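Local coordinates for protein protease (Penicillium cyclopium, PDB 5Z6O) that hydrolyses peptide bonds in proteins as a subtilisin-type serine protease of the proteinase K group, with casein, gelatin and type IV collagen as probable substrates, at residues A[13-18]-A[189-194]; A[75-80]-A[230-235]; A[184-187]-A[193-196]; A[204-209]-A[262-267]. One frame throughout, in Å; residues are numbered along the deposited sequence. Where two conformers were deposited one is given.

Contact 1: A[13-18]-A[189-194]; sequences LSRISS and NSDGSA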
loop_
_atom_site.group_PDB
_atom_site.type_symbol
_atom_site.label_atom_id
_atom_site.label_comp_id
_atom_site.label_asym_id
_atom_site.label_seq_id
_atom_site.Cartn_x
_atom_site.Cartn_y
_atom_site.Cartn_z
ATOM N N LEU A 13 -9.977 6.158 -4.470
ATOM C CA LEU A 13 -10.936 5.387 -3.688
ATOM C C LEU A 13 -12.145 5.016 -4.525
ATOM O O LEU A 13 -12.559 3.853 -4.579
ATOM C CB LEU A 13 -11.392 6.194 -2.461
ATOM C CG LEU A 13 -10.296 6.521 -1.447
ATOM C CD1 LEU A 13 -10.944 7.302 -0.301
ATOM C CD2 LEU A 13 -9.645 5.236 -0.877
ATOM N N SER A 14 -12.771 6.002 -5.155
ATOM C CA SER A 14 -13.969 5.656 -5.903
ATOM C C SER A 14 -13.643 4.799 -7.111
ATOM O O SER A 14 -14.484 4.005 -7.533
ATOM C CB SER A 14 -14.714 6.923 -6.319
ATOM O OG SER A 14 -13.794 7.904 -6.725
ATOM N N ARG A 15 -12.414 4.889 -7.646
ATOM C CA ARG A 15 -12.060 4.047 -8.786
ATOM C C ARG A 15 -12.066 2.580 -8.405
ATOM O O ARG A 15 -12.467 1.737 -9.213
ATOM C CB ARG A 15 -10.680 4.428 -9.329
ATOM C CG ARG A 15 -10.302 3.693 -10.649
ATOM C CD ARG A 15 -11.267 4.090 -11.746
ATOM N NE ARG A 15 -11.153 3.259 -12.957
ATOM C CZ ARG A 15 -11.806 2.115 -13.138
ATOM N NH1 ARG A 15 -11.689 1.469 -14.295
ATOM N NH2 ARG A 15 -12.613 1.637 -12.185
ATOM N N ILE A 16 -11.555 2.249 -7.207
ATOM C CA ILE A 16 -11.359 0.821 -6.918
ATOM C C ILE A 16 -12.647 0.099 -6.557
ATOM O O ILE A 16 -12.633 -1.136 -6.444
ATOM C CB ILE A 16 -10.336 0.579 -5.796
ATOM C CG1 ILE A 16 -10.853 1.171 -4.487
ATOM C CG2 ILE A 16 -8.998 1.154 -6.219
ATOM C CD1 ILE A 16 -10.173 0.656 -3.208
ATOM N N SER A 17 -13.769 0.813 -6.379
ATOM C CA SER A 17 -15.050 0.158 -6.146
ATOM C C SER A 17 -15.971 0.254 -7.347
ATOM O O SER A 17 -17.163 -0.028 -7.230
ATOM C CB SER A 17 -15.764 0.692 -4.892
ATOM O OG SER A 17 -15.962 2.099 -4.910
ATOM N N SER A 18 -15.423 0.556 -8.508
ATOM C CA SER A 18 -16.219 0.774 -9.704
ATOM C C SER A 18 -15.614 -0.007 -10.860
ATOM O O SER A 18 -14.395 -0.138 -10.956
ATOM C CB SER A 18 -16.261 2.262 -10.059
ATOM O OG SER A 18 -17.034 2.414 -11.226
ATOM N N ASN A 189 -6.211 8.771 -13.666
ATOM C CA ASN A 189 -7.666 8.848 -13.549
ATOM C C ASN A 189 -8.371 8.575 -14.868
ATOM O O ASN A 189 -9.564 8.280 -14.843
ATOM C CB ASN A 189 -8.138 10.206 -12.955
ATOM C CG ASN A 189 -7.708 11.435 -13.760
ATOM O OD1 ASN A 189 -8.209 12.535 -13.508
ATOM N ND2 ASN A 189 -6.775 11.281 -14.665
ATOM N N SER A 190 -7.650 8.570 -15.991
ATOM C CA SER A 190 -8.232 8.168 -17.263
ATOM C C SER A 190 -7.971 6.698 -17.557
ATOM O O SER A 190 -8.226 6.239 -18.680
ATOM C CB SER A 190 -7.678 9.044 -18.388
ATOM O OG SER A 190 -6.291 8.859 -18.499
ATOM N N ASP A 191 -7.458 5.956 -16.562
ATOM C CA ASP A 191 -7.122 4.544 -16.675
ATOM C C ASP A 191 -5.901 4.325 -17.560
ATOM O O ASP A 191 -5.711 3.242 -18.098
ATOM C CB ASP A 191 -8.290 3.691 -17.177
ATOM C CG ASP A 191 -9.342 3.422 -16.097
ATOM O OD1 ASP A 191 -9.093 3.686 -14.892
ATOM O OD2 ASP A 191 -10.405 2.933 -16.449
ATOM N N GLY A 192 -5.032 5.312 -17.684
ATOM C CA GLY A 192 -3.770 5.080 -18.355
ATOM C C GLY A 192 -2.685 4.621 -17.408
ATOM O O GLY A 192 -2.819 4.698 -16.188
ATOM N N SER A 193 -1.599 4.118 -17.997
ATOM C CA SER A 193 -0.408 3.776 -17.241
ATOM C C SER A 193 0.352 5.070 -17.027
ATOM O O SER A 193 0.659 5.766 -17.997
ATOM C CB SER A 193 0.432 2.745 -18.001
ATOM O OG SER A 193 1.622 2.430 -17.303
ATOM N N ALA A 194 0.630 5.418 -15.768
ATOM C CA ALA A 194 1.289 6.689 -15.477
ATOM C C ALA A 194 2.658 6.729 -16.147
ATOM O O ALA A 194 3.335 5.716 -16.230
ATOM C CB ALA A 194 1.446 6.859 -13.963
#
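The torsions of Arg15 and Asp191 bring their side chains together. Arg15 leaves helix 11-16 with CG opposite the backbone N (chi1 -173°) and then bends at chi2, which carries the guanidinium off the helix toward the 189-194 loop. Asp191 sets its CG opposite its own carbonyl carbon, and its carboxylate thus reaches across to the arginine although its CB does not head directly that way. The backbones stay well apart, the nearest CA pair being Arg15 and Asn189 at 8.1 Å, so the contact consists of one side chain meeting another.

The meeting is a side-on bidentate salt bridge. Arg15 NE donates to Asp191 OD1 over 2.9 Å, using the syn lone pair of that oxygen, with an N-H...O angle of 162°. Beside it, Arg15 NH1 donates to Asp191 OD2 over 2.9 Å, again on the syn side but somewhat tilted from the carboxylate plane. Both oxygens lie near the guanidinium plane, yet the two flat groups are turned 36° apart, a twist rather than a coplanar match. At another edge of the guanidinium, NH2 makes a weak bond to Ser18 O at 2.8 Å, which ties the group back to the turn just after its own helix. Leu275 of strand 274-275 packs against both Arg15 and Asp191, and Lys263 also touches the arginine.

A methionine in place of Arg15 would probably leave the buried Asp191 carboxylate without its countercharge and Ser18 O without this donor. With both residues buried, the pairing probably keeps Asp191 ionised while it fastens the N-terminal helix to the loop that follows strand 182-187.

Contact 2: A[75-80]-A[230-235]; sequences THTAST and AAPHVA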
loop_
_atom_site.group_PDB
_atom_site.type_symbol
_atom_site.label_atom_id
_atom_site.label_comp_id
_atom_site.label_asym_id
_atom_site.label_seq_id
_atom_site.Cartn_x
_atom_site.Cartn_y
_atom_site.Cartn_z
ATOM N N THR A 75 2.932 9.298 6.409
ATOM C CA THR A 75 1.561 9.600 6.821
ATOM C C THR A 75 0.606 9.490 5.646
ATOM O O THR A 75 -0.508 8.969 5.772
ATOM C CB THR A 75 1.505 11.014 7.391
ATOM O OG1 THR A 75 2.385 11.083 8.526
ATOM C CG2 THR A 75 0.032 11.425 7.771
ATOM N N HIS A 76 1.040 9.977 4.496
ATOM C CA HIS A 76 0.185 9.994 3.315
ATOM C C HIS A 76 -0.142 8.561 2.875
ATOM O O HIS A 76 -1.305 8.210 2.634
ATOM C CB HIS A 76 0.918 10.779 2.213
ATOM C CG HIS A 76 0.078 11.116 1.007
ATOM N ND1 HIS A 76 -0.130 10.234 -0.048
ATOM C CD2 HIS A 76 -0.568 12.258 0.674
ATOM C CE1 HIS A 76 -0.893 10.824 -0.960
ATOM N NE2 HIS A 76 -1.156 12.053 -0.553
ATOM N N THR A 77 0.873 7.701 2.817
ATOM C CA THR A 77 0.617 6.322 2.403
ATOM C C THR A 77 -0.173 5.545 3.446
ATOM O O THR A 77 -1.099 4.793 3.085
ATOM C CB THR A 77 1.925 5.596 2.073
ATOM O OG1 THR A 77 2.772 5.542 3.226
ATOM C CG2 THR A 77 2.664 6.332 0.887
ATOM N N ALA A 78 0.137 5.726 4.743
ATOM C CA ALA A 78 -0.713 5.078 5.739
ATOM C C ALA A 78 -2.161 5.554 5.617
ATOM O O ALA A 78 -3.115 4.790 5.838
ATOM C CB ALA A 78 -0.170 5.388 7.142
ATOM N N SER A 79 -2.343 6.826 5.299
ATOM C CA SER A 79 -3.684 7.392 5.179
ATOM C C SER A 79 -4.451 6.783 4.005
ATOM O O SER A 79 -5.632 6.456 4.137
ATOM C CB SER A 79 -3.563 8.926 5.040
ATOM O OG SER A 79 -4.832 9.502 4.812
ATOM N N THR A 80 -3.807 6.642 2.849
ATOM C CA THR A 80 -4.433 5.949 1.719
ATOM C C THR A 80 -4.816 4.530 2.100
ATOM O O THR A 80 -5.864 4.033 1.678
ATOM C CB THR A 80 -3.451 5.952 0.531
ATOM O OG1 THR A 80 -3.314 7.307 0.085
ATOM C CG2 THR A 80 -3.925 5.073 -0.621
ATOM N N ALA A 230 0.328 4.170 -5.158
ATOM C CA ALA A 230 -0.395 3.034 -5.695
ATOM C C ALA A 230 -0.355 1.861 -4.714
ATOM O O ALA A 230 -1.400 1.319 -4.342
ATOM C CB ALA A 230 0.235 2.663 -7.050
ATOM N N ALA A 231 0.831 1.526 -4.209
ATOM C CA ALA A 231 0.950 0.374 -3.307
ATOM C C ALA A 231 -0.012 0.382 -2.111
ATOM O O ALA A 231 -0.585 -0.683 -1.809
ATOM C CB ALA A 231 2.397 0.248 -2.810
ATOM N N PRO A 232 -0.208 1.482 -1.376
ATOM C CA PRO A 232 -1.089 1.417 -0.209
ATOM C C PRO A 232 -2.547 1.197 -0.560
ATOM O O PRO A 232 -3.291 0.707 0.307
ATOM C CB PRO A 232 -0.859 2.779 0.497
ATOM C CG PRO A 232 -0.268 3.652 -0.526
ATOM C CD PRO A 232 0.550 2.738 -1.408
ATOM N N HIS A 233 -2.992 1.516 -1.787
ATOM C CA HIS A 233 -4.349 1.088 -2.153
ATOM C C HIS A 233 -4.447 -0.425 -2.064
ATOM O O HIS A 233 -5.473 -0.970 -1.636
ATOM C CB HIS A 233 -4.721 1.531 -3.578
ATOM C CG HIS A 233 -4.961 3.012 -3.736
ATOM N ND1 HIS A 233 -3.941 3.923 -3.942
ATOM C CD2 HIS A 233 -6.116 3.729 -3.768
ATOM C CE1 HIS A 233 -4.460 5.134 -4.101
ATOM N NE2 HIS A 233 -5.776 5.043 -4.004
ATOM N N VAL A 234 -3.391 -1.122 -2.495
ATOM C CA VAL A 234 -3.413 -2.582 -2.498
ATOM C C VAL A 234 -3.222 -3.113 -1.078
ATOM O O VAL A 234 -3.870 -4.094 -0.690
ATOM C CB VAL A 234 -2.351 -3.128 -3.479
ATOM C CG1 VAL A 234 -2.335 -4.672 -3.484
ATOM C CG2 VAL A 234 -2.646 -2.644 -4.901
ATOM N N ALA A 235 -2.401 -2.446 -0.259
ATOM C CA ALA A 235 -2.295 -2.835 1.150
ATOM C C ALA A 235 -3.661 -2.756 1.812
ATOM O O ALA A 235 -4.084 -3.684 2.524
ATOM C CB ALA A 235 -1.319 -1.921 1.913
#
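Thr77 and Pro232 mark the closest approach of the two backbones, with their CA atoms 5.8 Å apart. The helical segments run in broadly the same direction, crossing at -37° with their axes 8.3 Å apart, a separation that leaves room for small side chains. Segment 230-235 is kinked where Pro232, lacking an amide hydrogen, makes no bond to the preceding turn.

The proline ring fills the space between the helices. Its CB lies 3.3 Å from Thr77 O and its CG 3.9 Å from Thr77 CB, while the methyl CG2 of Thr80 closes in at 3.9 Å from Pro232 CG. That methyl also lies over the neighbouring imidazole: with Thr80 CG2 set opposite its backbone N, it sits 3.6 Å from the centroid of the His233 ring and 16° off the normal, a CH-pi contact over one face, displaced toward the rim. The rotation of the imidazole is fixed separately, by a hydrogen bond from His233 ND1 to Met229 O.

In this subtilase core, helix 73-82 begins at His73 and helix 227-245 carries Ser228 in its first turn, both probable members of the charge relay. Thr77 OG1 is hydrogen-bonded to His73 O and weakly to Asp42 OD2. No hydrogen bond crosses between the segments; across them the contact is van der Waals and CH-pi packing, which is consistent with its holding the probable relay histidine and serine in fixed relation.

Contact 3: A[184-187]-A[193-196]; sequences IAAS and SASF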
loop_
_atom_site.group_PDB
_atom_site.type_symbol
_atom_site.label_atom_id
_atom_site.label_comp_id
_atom_site.label_asym_id
_atom_site.label_seq_id
_atom_site.Cartn_x
_atom_site.Cartn_y
_atom_site.Cartn_z
ATOM N N ILE A 184 3.271 -3.282 -7.408
ATOM C CA ILE A 184 2.121 -2.473 -7.829
ATOM C C ILE A 184 2.602 -1.324 -8.714
ATOM O O ILE A 184 3.444 -0.522 -8.300
ATOM C CB ILE A 184 1.343 -1.915 -6.620
ATOM C CG1 ILE A 184 1.069 -2.994 -5.562
ATOM C CG2 ILE A 184 0.048 -1.267 -7.083
ATOM C CD1 ILE A 184 0.393 -4.245 -6.173
ATOM N N ALA A 185 2.040 -1.221 -9.916
ATOM C CA ALA A 185 2.296 -0.102 -10.812
ATOM C C ALA A 185 1.198 0.946 -10.674
ATOM O O ALA A 185 0.140 0.699 -10.080
ATOM C CB ALA A 185 2.401 -0.592 -12.268
ATOM N N ALA A 186 1.471 2.143 -11.195
ATOM C CA ALA A 186 0.621 3.307 -10.949
ATOM C C ALA A 186 -0.258 3.638 -12.153
ATOM O O ALA A 186 0.244 3.752 -13.277
ATOM C CB ALA A 186 1.473 4.521 -10.603
ATOM N N SER A 187 -1.560 3.852 -11.912
ATOM C CA SER A 187 -2.487 4.222 -12.980
ATOM C C SER A 187 -2.953 5.662 -12.802
ATOM O O SER A 187 -2.793 6.250 -11.731
ATOM C CB SER A 187 -3.706 3.279 -13.002
ATOM O OG SER A 187 -4.569 3.483 -11.883
ATOM N N SER A 193 -1.599 4.118 -17.997
ATOM C CA SER A 193 -0.408 3.776 -17.241
ATOM C C SER A 193 0.352 5.070 -17.027
ATOM O O SER A 193 0.659 5.766 -17.997
ATOM C CB SER A 193 0.432 2.745 -18.001
ATOM O OG SER A 193 1.622 2.430 -17.303
ATOM N N ALA A 194 0.630 5.418 -15.768
ATOM C CA ALA A 194 1.289 6.689 -15.477
ATOM C C ALA A 194 2.658 6.729 -16.147
ATOM O O ALA A 194 3.335 5.716 -16.230
ATOM C CB ALA A 194 1.446 6.859 -13.963
ATOM N N SER A 195 3.064 7.905 -16.635
ATOM C CA SER A 195 4.276 7.963 -17.459
ATOM C C SER A 195 5.522 7.529 -16.691
ATOM O O SER A 195 6.468 7.002 -17.287
ATOM C CB SER A 195 4.469 9.382 -17.996
ATOM O OG SER A 195 4.501 10.319 -16.939
ATOM N N PHE A 196 5.561 7.769 -15.382
ATOM C CA PHE A 196 6.741 7.446 -14.589
ATOM C C PHE A 196 6.795 6.000 -14.119
ATOM O O PHE A 196 7.818 5.601 -13.566
ATOM C CB PHE A 196 6.797 8.351 -13.351
ATOM C CG PHE A 196 5.522 8.335 -12.544
ATOM C CD1 PHE A 196 5.263 7.282 -11.661
ATOM C CD2 PHE A 196 4.559 9.348 -12.688
ATOM C CE1 PHE A 196 4.072 7.239 -10.938
ATOM C CE2 PHE A 196 3.364 9.334 -11.940
ATOM C CZ PHE A 196 3.122 8.253 -11.054
#
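Ala186 and Ala194 are joined through their backbones where the 193-196 loop comes back beside the end of strand 182-187: Ala194 N donates to Ala186 O over 3.0 Å at an N-H...O angle of 167°. Just beyond, Ser187 and Ser193 form a single bridge, with their CA atoms 4.8 Å apart; the pairing stops at this one bridge, and 193-196 forms no regular strand.

The side chains close on Ala186. Its CB lies 4.1 Å from Ala194 CB, a methyl-to-methyl contact, and 3.8 Å from Phe196 CE1, the nearest atom of the phenyl ring. The approach to the ring is oblique. Phe196 CG stands between the backbone N and the carbonyl carbon (chi1 53°), which swings the ring back toward the strand. The methyl of Ala194 covers one face of that ring near its rim, 3.6 Å above the plane, so Ala186, Ala194 and Phe196 form one small apolar cluster.

Strand 182-187 belongs to the parallel sheet at the centre of the subtilase fold, next to its outermost strand 205-208, and the loop described here is part of the connection between those two. The amide of Ala186 is held from the same loop by Thr197 OG1, so both polar backbone groups of this alanine are taken by the returning chain. Its methyl also touches Thr227, the residue before the probable nucleophile Ser228. The Phe196 ring packs on Asn165 and comes within about 6 Å, side chain to ligand, of the bound phenylmethanesulfonic acid, while Thr227 and Asn165 both line the pocket of that ligand.

Contact 4: A[204-209]-A[262-267]; sequences DLYAPG and TKISGA. With CA (calcium ion), chain B.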
loop_
_atom_site.group_PDB
_atom_site.type_symbol
_atom_site.label_atom_id
_atom_site.label_comp_id
_atom_site.label_asym_id
_atom_site.label_seq_id
_atom_site.Cartn_x
_atom_site.Cartn_y
_atom_site.Cartn_z
ATOM N N ASP A 204 2.340 -7.151 -10.592
ATOM C CA ASP A 204 1.164 -7.982 -10.395
ATOM C C ASP A 204 -0.111 -7.266 -10.835
ATOM O O ASP A 204 -1.034 -7.904 -11.374
ATOM C CB ASP A 204 1.060 -8.387 -8.915
ATOM C CG ASP A 204 2.189 -9.330 -8.510
ATOM O OD1 ASP A 204 2.151 -10.488 -8.975
ATOM O OD2 ASP A 204 3.149 -8.907 -7.835
ATOM N N LEU A 205 -0.200 -5.955 -10.594
ATOM C CA LEU A 205 -1.370 -5.185 -11.049
ATOM C C LEU A 205 -1.093 -3.690 -10.890
ATOM O O LEU A 205 -0.084 -3.278 -10.315
ATOM C CB LEU A 205 -2.653 -5.571 -10.299
ATOM C CG LEU A 205 -2.712 -5.202 -8.833
ATOM C CD1 LEU A 205 -4.195 -4.999 -8.418
ATOM C CD2 LEU A 205 -2.144 -6.328 -7.954
ATOM N N TYR A 206 -2.017 -2.892 -11.414
ATOM C CA TYR A 206 -2.050 -1.436 -11.295
ATOM C C TYR A 206 -2.975 -1.028 -10.164
ATOM O O TYR A 206 -3.966 -1.706 -9.876
ATOM C CB TYR A 206 -2.582 -0.758 -12.587
ATOM C CG TYR A 206 -1.536 -0.648 -13.691
ATOM C CD1 TYR A 206 -1.211 -1.759 -14.504
ATOM C CD2 TYR A 206 -0.858 0.565 -13.902
ATOM C CE1 TYR A 206 -0.212 -1.645 -15.503
ATOM C CE2 TYR A 206 0.122 0.694 -14.898
ATOM C CZ TYR A 206 0.430 -0.400 -15.687
ATOM O OH TYR A 206 1.392 -0.208 -16.651
ATOM N N ALA A 207 -2.682 0.139 -9.584
ATOM C CA ALA A 207 -3.609 0.791 -8.674
ATOM C C ALA A 207 -3.432 2.279 -8.854
ATOM O O ALA A 207 -2.392 2.716 -9.367
ATOM C CB ALA A 207 -3.343 0.387 -7.214
ATOM N N PRO A 208 -4.401 3.085 -8.419
ATOM C CA PRO A 208 -4.333 4.534 -8.649
ATOM C C PRO A 208 -3.077 5.124 -8.041
ATOM O O PRO A 208 -2.773 4.894 -6.865
ATOM C CB PRO A 208 -5.592 5.059 -7.949
ATOM C CG PRO A 208 -6.581 3.952 -8.150
ATOM C CD PRO A 208 -5.743 2.671 -7.952
ATOM N N GLY A 209 -2.360 5.912 -8.844
ATOM C CA GLY A 209 -1.067 6.375 -8.387
ATOM C C GLY A 209 -0.736 7.782 -8.787
ATOM O O GLY A 209 0.321 8.279 -8.404
ATOM N N THR A 262 -9.507 -5.871 -16.361
ATOM C CA THR A 262 -8.513 -5.489 -17.357
ATOM C C THR A 262 -8.893 -4.117 -17.917
ATOM O O THR A 262 -9.537 -3.964 -18.961
ATOM C CB THR A 262 -8.421 -6.570 -18.428
ATOM O OG1 THR A 262 -7.802 -7.738 -17.869
ATOM C CG2 THR A 262 -7.588 -6.118 -19.560
ATOM N N LYS A 263 -8.497 -3.074 -17.183
ATOM C CA LYS A 263 -8.938 -1.737 -17.516
ATOM C C LYS A 263 -7.866 -0.806 -18.022
ATOM O O LYS A 263 -8.214 0.280 -18.473
ATOM C CB LYS A 263 -9.546 -1.056 -16.287
ATOM C CG LYS A 263 -10.647 -1.796 -15.789
ATOM C CD LYS A 263 -11.691 -1.880 -16.895
ATOM C CE LYS A 263 -12.685 -0.695 -16.952
ATOM N NZ LYS A 263 -12.832 -0.091 -18.333
ATOM N N ILE A 264 -6.581 -1.137 -17.860
ATOM C CA ILE A 264 -5.561 -0.155 -18.177
ATOM C C ILE A 264 -5.402 -0.030 -19.689
ATOM O O ILE A 264 -5.326 -1.038 -20.419
ATOM C CB ILE A 264 -4.223 -0.530 -17.529
ATOM C CG1 ILE A 264 -4.384 -0.564 -16.011
ATOM C CG2 ILE A 264 -3.163 0.535 -17.860
ATOM C CD1 ILE A 264 -4.759 0.770 -15.390
ATOM N N SER A 265 -5.333 1.208 -20.152
ATOM C CA SER A 265 -5.130 1.561 -21.543
ATOM C C SER A 265 -3.645 1.837 -21.763
ATOM O O SER A 265 -3.040 2.586 -20.994
ATOM C CB SER A 265 -5.958 2.801 -21.877
ATOM O OG SER A 265 -5.857 3.155 -23.248
ATOM N N GLY A 266 -3.070 1.240 -22.811
ATOM C CA GLY A 266 -1.682 1.525 -23.158
ATOM C C GLY A 266 -0.657 1.126 -22.117
ATOM O O GLY A 266 0.330 1.838 -21.918
ATOM N N ALA A 267 -0.884 0.024 -21.421
ATOM C CA ALA A 267 0.126 -0.567 -20.558
ATOM C C ALA A 267 1.339 -0.974 -21.392
ATOM O O ALA A 267 1.178 -1.506 -22.483
ATOM C CB ALA A 267 -0.411 -1.801 -19.832
HETATM CA CA CA B . 4.261 -11.029 -7.523
HETATM O O HOH W 1 2.971 -12.429 -6.123
HETATM O O HOH W 2 4.861 -10.866 -9.690
HETATM O O HOH W 3 6.443 -12.395 -6.930
HETATM O O HOH W 4 6.020 -9.561 -7.743
HETATM O O HOH W 5 4.003 -12.982 -8.916
#
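Tyr206 and Ile264 make the main apolar contact, the isoleucine lying across one face of the phenol ring. Ile264 CG1 is 4.1 Å from the ring centroid and 29° off the normal, a CH-pi contact biased toward the CG end, where Ile264 CG1 comes to 3.7 Å from Tyr206 CG. Ile264 CG2 stands over the middle of the ring, 4.2 Å above its plane. At the far end, Ala267 CB lies 4.0 Å from Tyr206 OH.

The polar end of the tyrosine turns to a different partner: its OH is hydrogen-bonded to Ser193 OG. A phenylalanine at Tyr206 would keep the ring under Ile264 but would probably leave the Ser193 hydroxyl without its mate.

These residues join strand 205-208, the outermost on its side of the parallel subtilase sheet, to the loop that follows strand 261-262.

Metal binding takes place at the start of 204-209. Asp204 chelates the calcium ion with both carboxylate oxygens, OD1 at 2.6 Å and OD2 at 2.4 Å from the metal. Five waters and Val181 O complete an eightfold shell, and Asp204 OD2 also accepts a hydrogen bond from Thr183 N.

Contacts 1, 3 and 4 cluster on one side of the chain's centre, with centres 8 Å apart for contacts 1 and 4, 7 Å for 3 and 4, and 11 Å for 1 and 3. Contacts 1 and 3 share Ser193 and Ala194, while Ser187 N and Ala207 O, 2.9 Å apart, bind contact 3 to contact 4 within the sheet. Contact 2 lies nearer the middle of the chain, its centre about 15 Å from those of contacts 1 and 3. It meets the sheet through Ala230 CB, 3.6 Å from Ala185 O. Contacts 2 and 3 both come near the bound phenylmethanesulfonic acid, the side chains of Thr77 and Phe196 each about 6 Å from it; the side chain of Tyr206 in contact 4 is about 13 Å from the bound phenylmethanesulfonic acid.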